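Local coordinates for lipoate-protein ligase 1 (Plasmodium falciparum, PDB 5T8U) that belongs to the lipoate-protein ligase family, with a lipoyl protein ligase A/B catalytic domain that holds lipoic acid in a pocket, at residues 14-28 with 239-251. Numbering follows the deposited sequence.
Sequences VLVSNNQNIHFNLSL and NDITVHYIDQNNN
Leu15 and Val16 pair in parallel with His244 and Tyr245, a worked example of a short strand closing the edge of a sheet. His244 N donates to Val14 O (2.8 Å) and Ile246 N to Val16 O (3.0 Å). Between them Val16 N reaches His244 O on a more bent path, 134° at the hydrogen, so His244 bonds to the residues on either side of Leu15, and Val16 to those on either side of Tyr245. Side chains alternate from face to face along each strand, and bridged partners share a face. On one face Leu15 CD2 rests against His244 CB at 3.7 Å. On the other, Val16 turns CG1 anti to its own N (chi1 177°) and lays it alongside Tyr245, CE1 being 3.9 Å away, while CG2 meets Val243 CG1. The Asn18 amide lies at the edge of the Tyr245 ring, their planes 13° apart, with ND2 3.1 Å from CD1. Past the strand, Ile246 begins a type I turn, and Asp247 carries its carboxylate to the bend after Ser17, OD2 standing 3.1 Å from Asn18 N. Helix 22-34 covers this turn: the Leu28 and Ile246 side chains lie alongside each other, pointing opposite ways, with Leu28 CD2 4.1 Å from Ile246 CD1, and the edge of the Phe24 ring faces Asp247 O. Strand 244-245 thus borders the eight-stranded mixed sheet, with 13-17 between it and strand 55-59, to which Leu15 is joined by backbone hydrogen bonds with Leu56 and Leu58; from helix 256-266, Phe258 packs edge-to-face with Phe24.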
ATOM      1  N   VAL A  14       0.247   0.668  19.106  1.00 71.40           N
ATOM      2  CA  VAL A  14      -0.895   0.026  18.469  1.00 71.19           C
ATOM      3  C   VAL A  14      -1.975   1.091  18.329  1.00 68.64           C
ATOM      4  O   VAL A  14      -2.503   1.586  19.334  1.00 73.23           O
ATOM      5  CB  VAL A  14      -1.405  -1.175  19.275  1.00 72.24           C
ATOM      6  CG1 VAL A  14      -2.490  -1.914  18.508  1.00 71.71           C
ATOM      7  CG2 VAL A  14      -0.255  -2.112  19.624  1.00 72.27           C
ATOM      8  N   LEU A  15      -2.300   1.446  17.091  1.00 59.92           N
ATOM      9  CA  LEU A  15      -3.254   2.499  16.783  1.00 58.32           C
ATOM     10  C   LEU A  15      -4.453   1.897  16.063  1.00 62.11           C
ATOM     11  O   LEU A  15      -4.315   0.940  15.292  1.00 59.87           O
ATOM     12  CB  LEU A  15      -2.607   3.587  15.918  1.00 56.87           C
ATOM     13  CG  LEU A  15      -1.182   3.988  16.314  1.00 57.91           C
ATOM     14  CD1 LEU A  15      -0.640   5.044  15.361  1.00 57.87           C
ATOM     15  CD2 LEU A  15      -1.128   4.482  17.749  1.00 58.30           C
ATOM     16  N   VAL A  16      -5.630   2.460  16.321  1.00 70.84           N
ATOM     17  CA  VAL A  16      -6.880   1.961  15.764  1.00 74.76           C
ATOM     18  C   VAL A  16      -7.699   3.144  15.272  1.00 72.24           C
ATOM     19  O   VAL A  16      -7.685   4.220  15.881  1.00 76.85           O
ATOM     20  CB  VAL A  16      -7.675   1.144  16.805  1.00 78.33           C
ATOM     21  CG1 VAL A  16      -9.010   0.681  16.231  1.00 79.95           C
ATOM     22  CG2 VAL A  16      -6.856  -0.047  17.277  1.00 77.86           C
ATOM     23  N   SER A  17      -8.409   2.944  14.166  1.00 59.62           N
ATOM     24  CA  SER A  17      -9.346   3.926  13.638  1.00 60.09           C
ATOM     25  C   SER A  17     -10.703   3.258  13.481  1.00 62.63           C
ATOM     26  O   SER A  17     -10.838   2.294  12.720  1.00 62.67           O
ATOM     27  CB  SER A  17      -8.867   4.489  12.300  1.00 59.02           C
ATOM     28  OG  SER A  17      -9.868   5.295  11.702  1.00 59.61           O
ATOM     29  N   ASN A  18     -11.702   3.761  14.207  0.92 63.95           N
ATOM     30  CA  ASN A  18     -13.059   3.253  14.064  0.92 66.03           C
ATOM     31  C   ASN A  18     -13.789   3.863  12.877  0.92 67.13           C
ATOM     32  O   ASN A  18     -14.870   3.378  12.521  0.92 65.50           O
ATOM     33  CB  ASN A  18     -13.859   3.507  15.346  0.92 68.91           C
ATOM     34  CG  ASN A  18     -13.452   2.584  16.475  0.92 70.26           C
ATOM     35  OD1 ASN A  18     -13.665   1.373  16.408  0.92 70.88           O
ATOM     36  ND2 ASN A  18     -12.875   3.151  17.526  0.92 70.90           N
ATOM     37  N   ASN A  19     -13.235   4.902  12.260  1.00 75.61           N
ATOM     38  CA  ASN A  19     -13.818   5.442  11.041  1.00 76.78           C
ATOM     39  C   ASN A  19     -13.760   4.395   9.935  1.00 74.66           C
ATOM     40  O   ASN A  19     -12.877   3.532   9.910  1.00 74.64           O
ATOM     41  CB  ASN A  19     -13.082   6.712  10.615  1.00 75.20           C
ATOM     42  CG  ASN A  19     -13.807   7.466   9.516  1.00 76.62           C
ATOM     43  OD1 ASN A  19     -14.204   6.886   8.506  1.00 77.69           O
ATOM     44  ND2 ASN A  19     -13.992   8.766   9.715  1.00 77.61           N
ATOM     45  N   GLN A  20     -14.719   4.473   9.010  0.97 71.75           N
ATOM     46  CA  GLN A  20     -14.863   3.464   7.966  0.97 69.92           C
ATOM     47  C   GLN A  20     -14.867   4.077   6.569  0.97 71.16           C
ATOM     48  O   GLN A  20     -15.367   3.453   5.627  0.97 71.12           O
ATOM     49  CB  GLN A  20     -16.137   2.648   8.194  0.97 70.35           C
ATOM     50  CG  GLN A  20     -16.164   1.934   9.539  0.97 70.23           C
ATOM     51  CD  GLN A  20     -17.432   1.133   9.757  0.97 70.62           C
ATOM     52  OE1 GLN A  20     -18.475   1.427   9.174  0.97 70.05           O
ATOM     53  NE2 GLN A  20     -17.344   0.106  10.596  0.97 70.17           N
ATOM     54  N   ASN A  21     -14.316   5.277   6.410  0.92 74.18           N
ATOM     55  CA  ASN A  21     -14.204   5.922   5.108  0.92 74.78           C
ATOM     56  C   ASN A  21     -12.797   5.711   4.565  0.92 71.53           C
ATOM     57  O   ASN A  21     -11.812   5.989   5.255  0.92 71.20           O
ATOM     58  CB  ASN A  21     -14.518   7.415   5.206  0.92 76.38           C
ATOM     59  CG  ASN A  21     -14.369   8.130   3.877  0.92 78.19           C
ATOM     60  OD1 ASN A  21     -13.297   8.639   3.551  0.92 78.37           O
ATOM     61  ND2 ASN A  21     -15.445   8.168   3.099  0.92 79.34           N
ATOM     62  N   ILE A  22     -12.709   5.220   3.326  1.00 67.04           N
ATOM     63  CA  ILE A  22     -11.408   4.887   2.750  1.00 63.85           C
ATOM     64  C   ILE A  22     -10.522   6.124   2.673  1.00 60.67           C
ATOM     65  O   ILE A  22      -9.324   6.066   2.975  1.00 59.45           O
ATOM     66  CB  ILE A  22     -11.587   4.224   1.369  1.00 65.05           C
ATOM     67  CG1 ILE A  22     -10.228   3.860   0.759  1.00 63.44           C
ATOM     68  CG2 ILE A  22     -12.362   5.130   0.415  1.00 67.04           C
ATOM     69  CD1 ILE A  22      -9.412   2.884   1.588  1.00 62.38           C
ATOM     70  N   HIS A  23     -11.091   7.263   2.270  1.00 59.75           N
ATOM     71  CA  HIS A  23     -10.300   8.486   2.172  1.00 60.99           C
ATOM     72  C   HIS A  23      -9.847   8.957   3.546  1.00 60.54           C
ATOM     73  O   HIS A  23      -8.708   9.411   3.711  1.00 61.48           O
ATOM     74  CB  HIS A  23     -11.107   9.578   1.471  1.00 63.71           C
ATOM     75  CG  HIS A  23     -11.624   9.175   0.126  1.00 65.38           C
ATOM     76  ND1 HIS A  23     -12.899   9.478  -0.304  1.00 66.77           N
ATOM     77  CD2 HIS A  23     -11.038   8.493  -0.886  1.00 64.78           C
ATOM     78  CE1 HIS A  23     -13.076   8.999  -1.522  1.00 68.02           C
ATOM     79  NE2 HIS A  23     -11.961   8.396  -1.898  1.00 66.19           N
ATOM     80  N   PHE A  24     -10.725   8.853   4.545  0.87 56.64           N
ATOM     81  CA  PHE A  24     -10.375   9.280   5.894  0.87 54.23           C
ATOM     82  C   PHE A  24      -9.231   8.440   6.450  0.87 53.55           C
ATOM     83  O   PHE A  24      -8.227   8.975   6.937  0.87 51.01           O
ATOM     84  CB  PHE A  24     -11.605   9.189   6.799  0.87 57.02           C
ATOM     85  CG  PHE A  24     -11.451   9.904   8.108  0.87 55.74           C
ATOM     86  CD1 PHE A  24     -11.811  11.235   8.229  0.87 55.76           C
ATOM     87  CD2 PHE A  24     -10.945   9.247   9.216  0.87 55.44           C
ATOM     88  CE1 PHE A  24     -11.670  11.898   9.431  0.87 56.73           C
ATOM     89  CE2 PHE A  24     -10.803   9.904  10.422  0.87 56.34           C
ATOM     90  CZ  PHE A  24     -11.165  11.232  10.529  0.87 56.64           C
ATOM     91  N   ASN A  25      -9.365   7.114   6.377  1.00 61.63           N
ATOM     92  CA  ASN A  25      -8.337   6.234   6.923  1.00 64.81           C
ATOM     93  C   ASN A  25      -7.037   6.341   6.137  1.00 62.68           C
ATOM     94  O   ASN A  25      -5.949   6.248   6.715  1.00 62.38           O
ATOM     95  CB  ASN A  25      -8.830   4.789   6.938  1.00 66.57           C
ATOM     96  CG  ASN A  25      -9.970   4.574   7.910  1.00 68.91           C
ATOM     97  OD1 ASN A  25     -10.063   5.253   8.932  1.00 71.13           O
ATOM     98  ND2 ASN A  25     -10.843   3.621   7.600  1.00 69.26           N
ATOM     99  N   LEU A  26      -7.122   6.517   4.816  0.93 60.29           N
ATOM    100  CA  LEU A  26      -5.912   6.749   4.035  0.93 58.86           C
ATOM    101  C   LEU A  26      -5.237   8.052   4.442  0.93 60.25           C
ATOM    102  O   LEU A  26      -4.002   8.136   4.453  0.93 60.18           O
ATOM    103  CB  LEU A  26      -6.238   6.756   2.541  0.93 59.36           C
ATOM    104  CG  LEU A  26      -6.483   5.389   1.896  0.93 58.79           C
ATOM    105  CD1 LEU A  26      -7.062   5.555   0.500  0.93 60.01           C
ATOM    106  CD2 LEU A  26      -5.202   4.569   1.839  0.93 57.51           C
ATOM    107  N   SER A  27      -6.024   9.074   4.788  0.96 61.08           N
ATOM    108  CA  SER A  27      -5.442  10.318   5.281  0.96 59.66           C
ATOM    109  C   SER A  27      -4.761  10.104   6.628  0.96 59.19           C
ATOM    110  O   SER A  27      -3.682  10.654   6.878  0.96 55.99           O
ATOM    111  CB  SER A  27      -6.520  11.396   5.386  0.96 59.44           C
ATOM    112  OG  SER A  27      -7.170  11.580   4.141  0.96 60.02           O
ATOM    113  N   LEU A  28      -5.379   9.314   7.511  1.00 63.69           N
ATOM    114  CA  LEU A  28      -4.723   8.950   8.764  1.00 66.04           C
ATOM    115  C   LEU A  28      -3.394   8.255   8.498  1.00 65.85           C
ATOM    116  O   LEU A  28      -2.359   8.627   9.061  1.00 67.25           O
ATOM    117  CB  LEU A  28      -5.637   8.048   9.594  1.00 65.63           C
ATOM    118  CG  LEU A  28      -6.848   8.699  10.263  1.00 66.76           C
ATOM    119  CD1 LEU A  28      -7.781   7.631  10.813  1.00 66.23           C
ATOM    120  CD2 LEU A  28      -6.415   9.648  11.373  1.00 66.50           C
ATOM    121  N   ASN A 239       2.628  -7.980  31.519  1.00 79.40           N
ATOM    122  CA  ASN A 239       1.962  -8.654  30.405  1.00 80.75           C
ATOM    123  C   ASN A 239       0.742  -7.823  30.001  1.00 82.30           C
ATOM    124  O   ASN A 239      -0.412  -8.167  30.264  1.00 80.47           O
ATOM    125  CB  ASN A 239       1.578 -10.076  30.794  1.00 82.37           C
ATOM    126  CG  ASN A 239       1.302 -10.960  29.591  1.00 81.56           C
ATOM    127  OD1 ASN A 239       1.193 -10.480  28.463  1.00 78.90           O
ATOM    128  ND2 ASN A 239       1.177 -12.263  29.829  1.00 83.74           N
ATOM    129  N   ASP A 240       1.027  -6.695  29.352  1.00 90.61           N
ATOM    130  CA  ASP A 240       0.017  -5.686  29.072  1.00 90.10           C
ATOM    131  C   ASP A 240      -0.031  -5.373  27.583  1.00 83.10           C
ATOM    132  O   ASP A 240       0.918  -5.626  26.835  1.00 85.97           O
ATOM    133  CB  ASP A 240       0.291  -4.395  29.859  1.00 93.99           C
ATOM    134  CG  ASP A 240       1.609  -3.749  29.478  1.00 98.02           C
ATOM    135  OD1 ASP A 240       2.495  -4.462  28.963  1.00100.68           O
ATOM    136  OD2 ASP A 240       1.759  -2.527  29.694  1.00 99.20           O
ATOM    137  N   ILE A 241      -1.164  -4.812  27.168  1.00 70.66           N
ATOM    138  CA  ILE A 241      -1.391  -4.358  25.803  1.00 63.45           C
ATOM    139  C   ILE A 241      -2.013  -2.972  25.873  1.00 63.27           C
ATOM    140  O   ILE A 241      -2.824  -2.693  26.763  1.00 64.67           O
ATOM    141  CB  ILE A 241      -2.298  -5.337  25.023  1.00 62.19           C
ATOM    142  CG1 ILE A 241      -1.492  -6.560  24.574  1.00 62.13           C
ATOM    143  CG2 ILE A 241      -2.956  -4.653  23.816  1.00 60.33           C
ATOM    144  CD1 ILE A 241      -2.329  -7.669  23.957  1.00 61.86           C
ATOM    145  N   THR A 242      -1.632  -2.102  24.940  1.00 63.40           N
ATOM    146  CA  THR A 242      -2.148  -0.741  24.882  1.00 61.29           C
ATOM    147  C   THR A 242      -2.624  -0.441  23.469  1.00 61.74           C
ATOM    148  O   THR A 242      -1.975  -0.824  22.491  1.00 63.54           O
ATOM    149  CB  THR A 242      -1.084   0.280  25.308  1.00 62.17           C
ATOM    150  OG1 THR A 242      -0.616  -0.038  26.624  1.00 65.24           O
ATOM    151  CG2 THR A 242      -1.659   1.691  25.310  1.00 60.93           C
ATOM    152  N   VAL A 243      -3.757   0.254  23.371  1.00 61.32           N
ATOM    153  CA  VAL A 243      -4.411   0.523  22.095  1.00 60.12           C
ATOM    154  C   VAL A 243      -4.832   1.987  22.077  1.00 60.93           C
ATOM    155  O   VAL A 243      -5.546   2.440  22.978  1.00 62.31           O
ATOM    156  CB  VAL A 243      -5.632  -0.388  21.869  1.00 60.36           C
ATOM    157  CG1 VAL A 243      -6.308  -0.074  20.537  1.00 59.89           C
ATOM    158  CG2 VAL A 243      -5.216  -1.851  21.923  1.00 60.44           C
ATOM    159  N   HIS A 244      -4.392   2.722  21.060  1.00 59.60           N
ATOM    160  CA  HIS A 244      -4.771   4.114  20.874  1.00 59.94           C
ATOM    161  C   HIS A 244      -5.811   4.236  19.766  1.00 61.48           C
ATOM    162  O   HIS A 244      -5.795   3.486  18.787  1.00 61.39           O
ATOM    163  CB  HIS A 244      -3.552   4.975  20.532  1.00 58.97           C
ATOM    164  CG  HIS A 244      -2.638   5.219  21.692  1.00 59.99           C
ATOM    165  ND1 HIS A 244      -1.757   4.267  22.160  1.00 59.95           N
ATOM    166  CD2 HIS A 244      -2.466   6.308  22.478  1.00 61.82           C
ATOM    167  CE1 HIS A 244      -1.083   4.760  23.184  1.00 61.64           C
ATOM    168  NE2 HIS A 244      -1.496   5.996  23.398  1.00 62.75           N
ATOM    169  N   TYR A 245      -6.721   5.193  19.936  1.00 64.82           N
ATOM    170  CA  TYR A 245      -7.773   5.478  18.966  1.00 66.25           C
ATOM    171  C   TYR A 245      -7.552   6.880  18.418  1.00 66.72           C
ATOM    172  O   TYR A 245      -7.580   7.858  19.174  1.00 69.73           O
ATOM    173  CB  TYR A 245      -9.156   5.345  19.610  1.00 65.93           C
ATOM    174  CG  TYR A 245      -9.476   3.931  20.043  1.00 64.90           C
ATOM    175  CD1 TYR A 245     -10.271   3.108  19.260  1.00 64.91           C
ATOM    176  CD2 TYR A 245      -8.971   3.415  21.230  1.00 65.66           C
ATOM    177  CE1 TYR A 245     -10.561   1.812  19.646  1.00 64.84           C
ATOM    178  CE2 TYR A 245      -9.256   2.120  21.627  1.00 65.15           C
ATOM    179  CZ  TYR A 245     -10.050   1.323  20.831  1.00 64.96           C
ATOM    180  OH  TYR A 245     -10.336   0.035  21.224  1.00 64.19           O
ATOM    181  N   ILE A 246      -7.340   6.977  17.106  1.00 60.35           N
ATOM    182  CA  ILE A 246      -6.895   8.219  16.486  1.00 60.45           C
ATOM    183  C   ILE A 246      -7.941   8.838  15.567  1.00 64.91           C
ATOM    184  O   ILE A 246      -7.807  10.023  15.220  1.00 67.06           O
ATOM    185  CB  ILE A 246      -5.575   8.010  15.716  1.00 59.54           C
ATOM    186  CG1 ILE A 246      -5.740   6.920  14.650  1.00 56.48           C
ATOM    187  CG2 ILE A 246      -4.455   7.652  16.684  1.00 59.50           C
ATOM    188  CD1 ILE A 246      -4.562   6.798  13.705  1.00 56.40           C
ATOM    189  N   ASP A 247      -8.970   8.093  15.160  1.00 70.59           N
ATOM    190  CA  ASP A 247      -9.965   8.648  14.250  1.00 74.59           C
ATOM    191  C   ASP A 247     -10.677   9.867  14.826  1.00 77.29           C
ATOM    192  O   ASP A 247     -11.342  10.587  14.071  1.00 78.86           O
ATOM    193  CB  ASP A 247     -10.988   7.576  13.869  1.00 75.86           C
ATOM    194  CG  ASP A 247     -11.676   6.972  15.073  1.00 76.70           C
ATOM    195  OD1 ASP A 247     -11.035   6.875  16.138  1.00 77.57           O
ATOM    196  OD2 ASP A 247     -12.859   6.590  14.950  1.00 77.84           O
ATOM    197  N   GLN A 248     -10.556  10.115  16.130  1.00 77.56           N
ATOM    198  CA  GLN A 248     -11.126  11.298  16.758  1.00 79.00           C
ATOM    199  C   GLN A 248     -10.080  12.175  17.430  1.00 76.75           C
ATOM    200  O   GLN A 248     -10.442  13.198  18.024  1.00 80.81           O
ATOM    201  CB  GLN A 248     -12.193  10.890  17.784  1.00 80.71           C
ATOM    202  CG  GLN A 248     -13.597  10.833  17.204  1.00 84.00           C
ATOM    203  CD  GLN A 248     -14.486   9.836  17.919  1.00 86.53           C
ATOM    204  OE1 GLN A 248     -14.341   9.602  19.119  1.00 87.45           O
ATOM    205  NE2 GLN A 248     -15.411   9.235  17.178  1.00 87.07           N
ATOM    206  N   ASN A 249      -8.801  11.814  17.354  1.00 65.96           N
ATOM    207  CA  ASN A 249      -7.729  12.641  17.904  1.00 64.70           C
ATOM    208  C   ASN A 249      -7.650  13.928  17.092  1.00 70.04           C
ATOM    209  O   ASN A 249      -7.080  13.956  15.999  1.00 69.95           O
ATOM    210  CB  ASN A 249      -6.408  11.879  17.876  1.00 62.55           C
ATOM    211  CG  ASN A 249      -5.270  12.664  18.495  1.00 63.36           C
ATOM    212  OD1 ASN A 249      -5.155  13.873  18.299  1.00 64.73           O
ATOM    213  ND2 ASN A 249      -4.423  11.980  19.252  1.00 62.84           N
ATOM    214  N   ASN A 250      -8.216  15.007  17.636  1.00 80.97           N
ATOM    215  CA  ASN A 250      -8.331  16.250  16.880  1.00 84.68           C
ATOM    216  C   ASN A 250      -6.972  16.802  16.470  1.00 82.85           C
ATOM    217  O   ASN A 250      -6.869  17.490  15.448  1.00 86.25           O
ATOM    218  CB  ASN A 250      -9.105  17.283  17.700  1.00 87.78           C
ATOM    219  CG  ASN A 250     -10.588  16.972  17.770  1.00 87.39           C
ATOM    220  OD1 ASN A 250     -11.225  16.696  16.752  1.00 86.16           O
ATOM    221  ND2 ASN A 250     -11.143  17.003  18.977  1.00 88.28           N
ATOM    222  N   ASN A 251      -5.918  16.524  17.244  1.00 74.30           N
ATOM    223  CA  ASN A 251      -4.584  16.952  16.834  1.00 74.31           C
ATOM    224  C   ASN A 251      -4.191  16.335  15.498  1.00 76.23           C
ATOM    225  O   ASN A 251      -3.442  16.947  14.728  1.00 74.44           O
ATOM    226  CB  ASN A 251      -3.552  16.588  17.903  1.00 74.12           C
ATOM    227  CG  ASN A 251      -3.700  17.415  19.163  1.00 77.81           C
ATOM    228  OD1 ASN A 251      -4.051  18.593  19.109  1.00 80.67           O
ATOM    229  ND2 ASN A 251      -3.427  16.799  20.309  1.00 77.61           N
TER